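Long-range contact in double Glycine Motif Protease domain from AMS/PCAT Transporter (Lachnospiraceae bacterium C6A11, PDB 6MPZ), which probably cleaves leader peptides after a double-glycine motif, as a papain-like C39 cysteine protease, while the transporter it belongs to secretes the peptide: residues Ala68-Pro82 with Phe134-Arg146. Sequence-based numbering, arbitrary orientation.
With 16P (3,6,9,12,15,18-hexaoxaicosane), chain I.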
loop_
_atom_site.group_PDB
_atom_site.type_symbol
_atom_site.label_atom_id
_atom_site.label_comp_id
_atom_site.label_asym_id
_atom_site.label_seq_id
_atom_site.Cartn_x
_atom_site.Cartn_y
_atom_site.Cartn_z
ATOM N N ALA A 68 6.938 7.424 4.010
ATOM C CA ALA A 68 5.670 8.134 3.803
ATOM C C ALA A 68 5.545 9.334 4.757
ATOM O O ALA A 68 5.078 10.413 4.365
ATOM C CB ALA A 68 4.513 7.177 4.000
ATOM N N ARG A 69 5.973 9.133 6.000
ATOM C CA ARG A 69 5.915 10.177 7.046
ATOM C C ARG A 69 6.811 11.353 6.748
ATOM O O ARG A 69 6.406 12.474 6.976
ATOM C CB ARG A 69 6.262 9.616 8.419
ATOM C CG ARG A 69 5.159 8.791 9.036
ATOM C CD ARG A 69 5.546 8.320 10.446
ATOM N NE ARG A 69 4.735 7.164 10.858
ATOM C CZ ARG A 69 5.178 5.945 11.163
ATOM N NH1 ARG A 69 6.464 5.644 11.150
ATOM N NH2 ARG A 69 4.305 5.005 11.516
ATOM N N ASN A 70 8.020 11.104 6.246
ATOM C CA ASN A 70 8.919 12.185 5.836
ATOM C C ASN A 70 8.366 12.978 4.648
ATOM O O ASN A 70 8.659 14.161 4.518
ATOM C CB ASN A 70 10.331 11.673 5.523
ATOM C CG ASN A 70 11.134 11.352 6.787
ATOM O OD1 ASN A 70 11.897 10.392 6.808
ATOM N ND2 ASN A 70 10.973 12.158 7.846
ATOM N N TYR A 71 7.550 12.350 3.802
ATOM C CA TYR A 71 6.864 13.071 2.711
ATOM C C TYR A 71 5.557 13.757 3.131
ATOM O O TYR A 71 4.798 14.195 2.271
ATOM C CB TYR A 71 6.557 12.125 1.548
ATOM C CG TYR A 71 7.741 11.405 0.947
ATOM C CD1 TYR A 71 8.945 12.069 0.669
ATOM C CD2 TYR A 71 7.629 10.050 0.591
ATOM C CE1 TYR A 71 10.012 11.404 0.091
ATOM C CE2 TYR A 71 8.690 9.365 0.015
ATOM C CZ TYR A 71 9.874 10.040 -0.242
ATOM O OH TYR A 71 10.899 9.321 -0.832
ATOM N N GLY A 72 5.268 13.831 4.431
ATOM C CA GLY A 72 4.126 14.620 4.930
ATOM C C GLY A 72 2.812 13.877 5.143
ATOM O O GLY A 72 1.825 14.480 5.538
ATOM N N LEU A 73 2.796 12.567 4.903
ATOM C CA LEU A 73 1.623 11.758 5.179
ATOM C C LEU A 73 1.678 11.175 6.581
ATOM O O LEU A 73 2.723 10.733 7.046
ATOM C CB LEU A 73 1.523 10.613 4.156
ATOM C CG LEU A 73 1.331 10.990 2.690
ATOM C CD1 LEU A 73 1.391 9.735 1.842
ATOM C CD2 LEU A 73 0.005 11.686 2.511
ATOM N N GLU A 74 0.540 11.161 7.254
ATOM C CA GLU A 74 0.408 10.368 8.453
ATOM C C GLU A 74 0.247 8.919 7.973
ATOM O O GLU A 74 -0.475 8.654 7.000
ATOM C CB GLU A 74 -0.797 10.811 9.263
ATOM C CG GLU A 74 -0.768 10.278 10.668
ATOM C CD GLU A 74 -2.141 9.956 11.213
ATOM O OE1 GLU A 74 -3.030 10.835 11.177
ATOM O OE2 GLU A 74 -2.307 8.807 11.665
ATOM N N ALA A 75 0.940 7.994 8.627
ATOM C CA ALA A 75 0.987 6.607 8.223
ATOM C C ALA A 75 0.973 5.624 9.419
ATOM O O ALA A 75 1.844 5.700 10.305
ATOM C CB ALA A 75 2.245 6.391 7.388
ATOM N N LYS A 76 0.060 4.647 9.364
ATOM C CA LYS A 76 -0.087 3.636 10.400
ATOM C C LYS A 76 -0.218 2.239 9.801
ATOM O O LYS A 76 -0.796 2.073 8.748
ATOM C CB LYS A 76 -1.310 3.954 11.244
ATOM C CG LYS A 76 -1.084 5.149 12.175
ATOM C CD LYS A 76 -2.199 5.341 13.193
ATOM C CE LYS A 76 -3.451 6.009 12.622
ATOM N NZ LYS A 76 -4.114 6.994 13.549
ATOM N N GLY A 77 0.346 1.253 10.483
ATOM C CA GLY A 77 0.259 -0.169 10.100
ATOM C C GLY A 77 -0.739 -0.957 10.958
ATOM O O GLY A 77 -0.640 -0.988 12.181
ATOM N N TYR A 78 -1.659 -1.653 10.302
ATOM C CA TYR A 78 -2.637 -2.470 10.973
ATOM C C TYR A 78 -2.555 -3.897 10.492
ATOM O O TYR A 78 -2.204 -4.159 9.353
ATOM C CB TYR A 78 -4.036 -1.980 10.640
ATOM C CG TYR A 78 -4.447 -0.681 11.282
ATOM C CD1 TYR A 78 -4.201 0.507 10.671
ATOM C CD2 TYR A 78 -5.136 -0.666 12.475
ATOM C CE1 TYR A 78 -4.611 1.700 11.232
ATOM C CE2 TYR A 78 -5.562 0.521 13.046
ATOM C CZ TYR A 78 -5.289 1.694 12.404
ATOM O OH TYR A 78 -5.687 2.873 12.963
ATOM N N ARG A 79 -2.895 -4.812 11.393
ATOM C CA ARG A 79 -3.281 -6.155 11.049
ATOM C C ARG A 79 -4.825 -6.197 11.099
ATOM O O ARG A 79 -5.433 -5.843 12.118
ATOM C CB ARG A 79 -2.709 -7.135 12.027
ATOM C CG ARG A 79 -3.172 -8.554 11.835
ATOM C CD ARG A 79 -2.318 -9.475 12.691
ATOM N NE ARG A 79 -1.929 -10.563 11.837
ATOM C CZ ARG A 79 -0.719 -10.824 11.375
ATOM N NH1 ARG A 79 0.360 -10.153 11.759
ATOM N NH2 ARG A 79 -0.601 -11.878 10.558
ATOM N N TYR A 80 -5.415 -6.608 9.971
ATOM C CA TYR A 80 -6.850 -6.659 9.756
ATOM C C TYR A 80 -7.124 -8.023 9.160
ATOM O O TYR A 80 -6.397 -8.466 8.315
ATOM C CB TYR A 80 -7.282 -5.673 8.698
ATOM C CG TYR A 80 -7.378 -4.214 9.078
ATOM C CD1 TYR A 80 -7.824 -3.813 10.308
ATOM C CD2 TYR A 80 -7.077 -3.228 8.140
ATOM C CE1 TYR A 80 -7.943 -2.448 10.629
ATOM C CE2 TYR A 80 -7.182 -1.859 8.456
ATOM C CZ TYR A 80 -7.618 -1.494 9.687
ATOM O OH TYR A 80 -7.714 -0.173 9.970
ATOM N N GLU A 81 -8.189 -8.660 9.589
ATOM C CA GLU A 81 -8.781 -9.751 8.800
ATOM C C GLU A 81 -9.489 -9.125 7.595
ATOM O O GLU A 81 -9.843 -7.924 7.622
ATOM C CB GLU A 81 -9.721 -10.587 9.670
ATOM C CG GLU A 81 -10.827 -9.847 10.361
ATOM C CD GLU A 81 -11.207 -10.468 11.660
ATOM O OE1 GLU A 81 -11.048 -11.729 11.808
ATOM O OE2 GLU A 81 -11.622 -9.627 12.495
ATOM N N PRO A 82 -9.657 -9.915 6.513
ATOM C CA PRO A 82 -10.294 -9.448 5.297
ATOM C C PRO A 82 -11.601 -8.684 5.516
ATOM O O PRO A 82 -11.747 -7.623 4.936
ATOM C CB PRO A 82 -10.540 -10.743 4.518
ATOM C CG PRO A 82 -9.503 -11.668 4.953
ATOM C CD PRO A 82 -9.234 -11.325 6.397
ATOM N N PHE A 134 -4.400 -11.584 0.398
ATOM C CA PHE A 134 -4.129 -10.589 1.445
ATOM C C PHE A 134 -3.662 -11.298 2.749
ATOM O O PHE A 134 -4.366 -12.129 3.289
ATOM C CB PHE A 134 -5.373 -9.786 1.673
ATOM C CG PHE A 134 -5.315 -8.837 2.831
ATOM C CD1 PHE A 134 -4.346 -7.868 2.889
ATOM C CD2 PHE A 134 -6.251 -8.913 3.849
ATOM C CE1 PHE A 134 -4.305 -6.977 3.956
ATOM C CE2 PHE A 134 -6.217 -8.013 4.917
ATOM C CZ PHE A 134 -5.230 -7.049 4.972
ATOM N N THR A 135 -2.476 -10.952 3.237
ATOM C CA THR A 135 -1.891 -11.618 4.421
ATOM C C THR A 135 -2.343 -11.047 5.738
ATOM O O THR A 135 -2.034 -11.603 6.790
ATOM C CB THR A 135 -0.347 -11.468 4.467
ATOM O OG1 THR A 135 0.004 -10.106 4.782
ATOM C CG2 THR A 135 0.266 -11.882 3.192
ATOM N N GLY A 136 -2.967 -9.881 5.699
ATOM C CA GLY A 136 -3.461 -9.251 6.890
ATOM C C GLY A 136 -2.851 -7.919 7.202
ATOM O O GLY A 136 -3.474 -7.156 7.972
ATOM N N ILE A 137 -1.673 -7.606 6.635
ATOM C CA ILE A 137 -0.971 -6.340 6.957
ATOM C C ILE A 137 -1.358 -5.219 5.945
ATOM O O ILE A 137 -1.247 -5.403 4.746
ATOM C CB ILE A 137 0.577 -6.499 6.957
ATOM C CG1 ILE A 137 1.043 -7.672 7.856
ATOM C CG2 ILE A 137 1.233 -5.208 7.416
ATOM C CD1 ILE A 137 0.650 -7.594 9.331
ATOM N N CYS A 138 -1.721 -4.043 6.474
ATOM C CA CYS A 138 -2.315 -2.985 5.731
ATOM C C CYS A 138 -1.717 -1.691 6.207
ATOM O O CYS A 138 -1.746 -1.416 7.395
ATOM C CB CYS A 138 -3.829 -2.933 5.982
ATOM S SG CYS A 138 -4.683 -1.534 5.194
ATOM N N LEU A 139 -1.204 -0.893 5.282
ATOM C CA LEU A 139 -0.645 0.390 5.638
ATOM C C LEU A 139 -1.653 1.417 5.169
ATOM O O LEU A 139 -2.017 1.408 4.023
ATOM C CB LEU A 139 0.733 0.588 4.982
ATOM C CG LEU A 139 1.711 -0.622 5.081
ATOM C CD1 LEU A 139 2.981 -0.405 4.260
ATOM C CD2 LEU A 139 2.015 -1.005 6.525
ATOM N N ILE A 140 -2.036 2.307 6.090
ATOM C CA ILE A 140 -3.156 3.198 6.006
ATOM C C ILE A 140 -2.578 4.605 6.108
ATOM O O ILE A 140 -1.709 4.862 6.953
ATOM C CB ILE A 140 -4.145 2.882 7.160
ATOM C CG1 ILE A 140 -4.856 1.534 6.908
ATOM C CG2 ILE A 140 -5.143 4.025 7.404
ATOM C CD1 ILE A 140 -6.019 1.637 5.939
ATOM N N PHE A 141 -3.004 5.492 5.205
ATOM C CA PHE A 141 -2.395 6.811 5.070
ATOM C C PHE A 141 -3.449 7.882 5.126
ATOM O O PHE A 141 -4.586 7.662 4.716
ATOM C CB PHE A 141 -1.608 6.944 3.757
ATOM C CG PHE A 141 -0.558 5.883 3.566
ATOM C CD1 PHE A 141 0.704 6.025 4.127
ATOM C CD2 PHE A 141 -0.823 4.737 2.827
ATOM C CE1 PHE A 141 1.652 5.043 3.966
ATOM C CE2 PHE A 141 0.139 3.777 2.674
ATOM C CZ PHE A 141 1.366 3.926 3.227
ATOM N N LYS A 142 -3.048 9.044 5.622
ATOM C CA LYS A 142 -3.928 10.185 5.792
ATOM C C LYS A 142 -3.022 11.417 5.592
ATOM O O LYS A 142 -1.852 11.394 6.003
ATOM C CB LYS A 142 -4.548 10.134 7.206
ATOM C CG LYS A 142 -5.092 11.410 7.831
ATOM C CD LYS A 142 -6.498 11.307 8.451
ATOM C CE LYS A 142 -7.531 11.585 7.361
ATOM N NZ LYS A 142 -8.958 11.627 7.790
ATOM N N PRO A 143 -3.540 12.482 4.950
ATOM C CA PRO A 143 -2.769 13.718 4.850
ATOM C C PRO A 143 -2.543 14.459 6.177
ATOM O O PRO A 143 -3.213 14.190 7.172
ATOM C CB PRO A 143 -3.584 14.596 3.886
ATOM C CG PRO A 143 -4.868 13.946 3.737
ATOM C CD PRO A 143 -4.728 12.523 4.096
ATOM N N THR A 144 -1.695 15.485 6.113
ATOM C CA THR A 144 -0.669 15.834 7.121
ATOM C C THR A 144 -1.143 16.342 8.484
ATOM O O THR A 144 -1.028 15.615 9.456
ATOM C CB THR A 144 0.362 16.867 6.562
ATOM O OG1 THR A 144 0.029 18.189 6.990
ATOM C CG2 THR A 144 0.484 16.877 5.004
ATOM N N ASP A 145 -1.661 17.576 8.535
ATOM C CA ASP A 145 -1.946 18.302 9.796
ATOM C C ASP A 145 -2.808 17.516 10.794
ATOM O O ASP A 145 -2.693 17.707 12.008
ATOM C CB ASP A 145 -2.591 19.672 9.513
ATOM C CG ASP A 145 -3.958 19.558 8.849
ATOM O OD1 ASP A 145 -4.886 18.994 9.468
ATOM O OD2 ASP A 145 -4.109 20.034 7.706
ATOM N N ARG A 146 -3.691 16.668 10.269
ATOM C CA ARG A 146 -4.367 15.643 11.058
ATOM C C ARG A 146 -4.353 14.352 10.237
ATOM O O ARG A 146 -3.308 13.711 10.083
ATOM C CB ARG A 146 -5.797 16.086 11.422
ATOM C CG ARG A 146 -6.374 15.414 12.668
ATOM C CD ARG A 146 -6.814 13.973 12.403
ATOM N NE ARG A 146 -6.335 13.033 13.428
ATOM C CZ ARG A 146 -6.063 11.732 13.243
ATOM N NH1 ARG A 146 -6.195 11.146 12.050
ATOM N NH2 ARG A 146 -5.642 11.001 14.277
HETATM C C1 16P I . 3.591 -10.430 10.738
HETATM C C2 16P I . 3.673 -9.725 12.107
HETATM O O1 16P I . 2.709 -10.268 13.045
HETATM C C3 16P I . 2.567 -9.622 14.317
HETATM C C4 16P I . 1.349 -10.249 15.023
HETATM O O2 16P I . 0.738 -9.297 15.928
HETATM C C5 16P I . -0.233 -8.531 15.224
HETATM C C6 16P I . -1.042 -7.470 15.970
HETATM O O3 16P I . -2.387 -8.006 15.949
HETATM C C7 16P I . -3.449 -7.087 15.996
HETATM C C8 16P I . -4.768 -7.815 16.196
HETATM O O4 16P I . -4.851 -9.003 15.328
HETATM C C9 16P I . -5.870 -8.991 14.338
HETATM C C10 16P I . -6.465 -10.358 14.069
HETATM O O5 16P I . -7.642 -10.469 14.899
HETATM C C11 16P I . -8.441 -11.649 14.690
HETATM C C12 16P I . -8.643 -12.447 15.994
HETATM O O6 16P I . -8.875 -13.862 15.761
HETATM C C13 16P I . -7.747 -14.755 15.870
HETATM C C14 16P I . -8.073 -16.179 15.443
#
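Seven backbone hydrogen bonds join Glu74–Tyr80 to Gly136–Lys142; Tyr78 N to Cys138 O (2.9 Å) is nearly straight, whereas Glu74 N to Lys142 O, though 2.7 Å, is bent to 137°. Beyond the strand proper, Tyr80 N meets Gly136 O at 2.8 Å in the carbonyl plane. Glu74 OE1 and Arg146 NH1, 3.3 Å apart, form a salt bridge in which no N-H points at the oxygen: it lies over one guanidinium face, carboxylate and guanidinium planes 82° apart, and the poor order of Arg146 makes the pairing tentative. The antiparallel strand axes approach to 4.7 Å at the closest. Strand 74-79 is an outermost strand of the C39 peptidase sheet, with 137-142 between it and 93-97. It also receives the bound peptide, through backbone hydrogen bonds from Gly77 and a hydrogen bond from Arg79 N to a polar side chain of that peptide. On the helix-facing side, Phe141 CD1 packs on Ala75 CB (3.6 Å) and its CE1 on Ala68 CB, against helix 27-38, where Phe141 touches Val35 and Ala68 touches Leu32. The other face carries Ile140 CG1 against Tyr78 CD1 (4.0 Å) and the Cys138 sulfur at the Tyr80 ring edge; SG reaches there because it stands anti to N (chi1 175°). Ile137 CD1 lies over the Arg79 guanidinium, 3.5 Å from NH1.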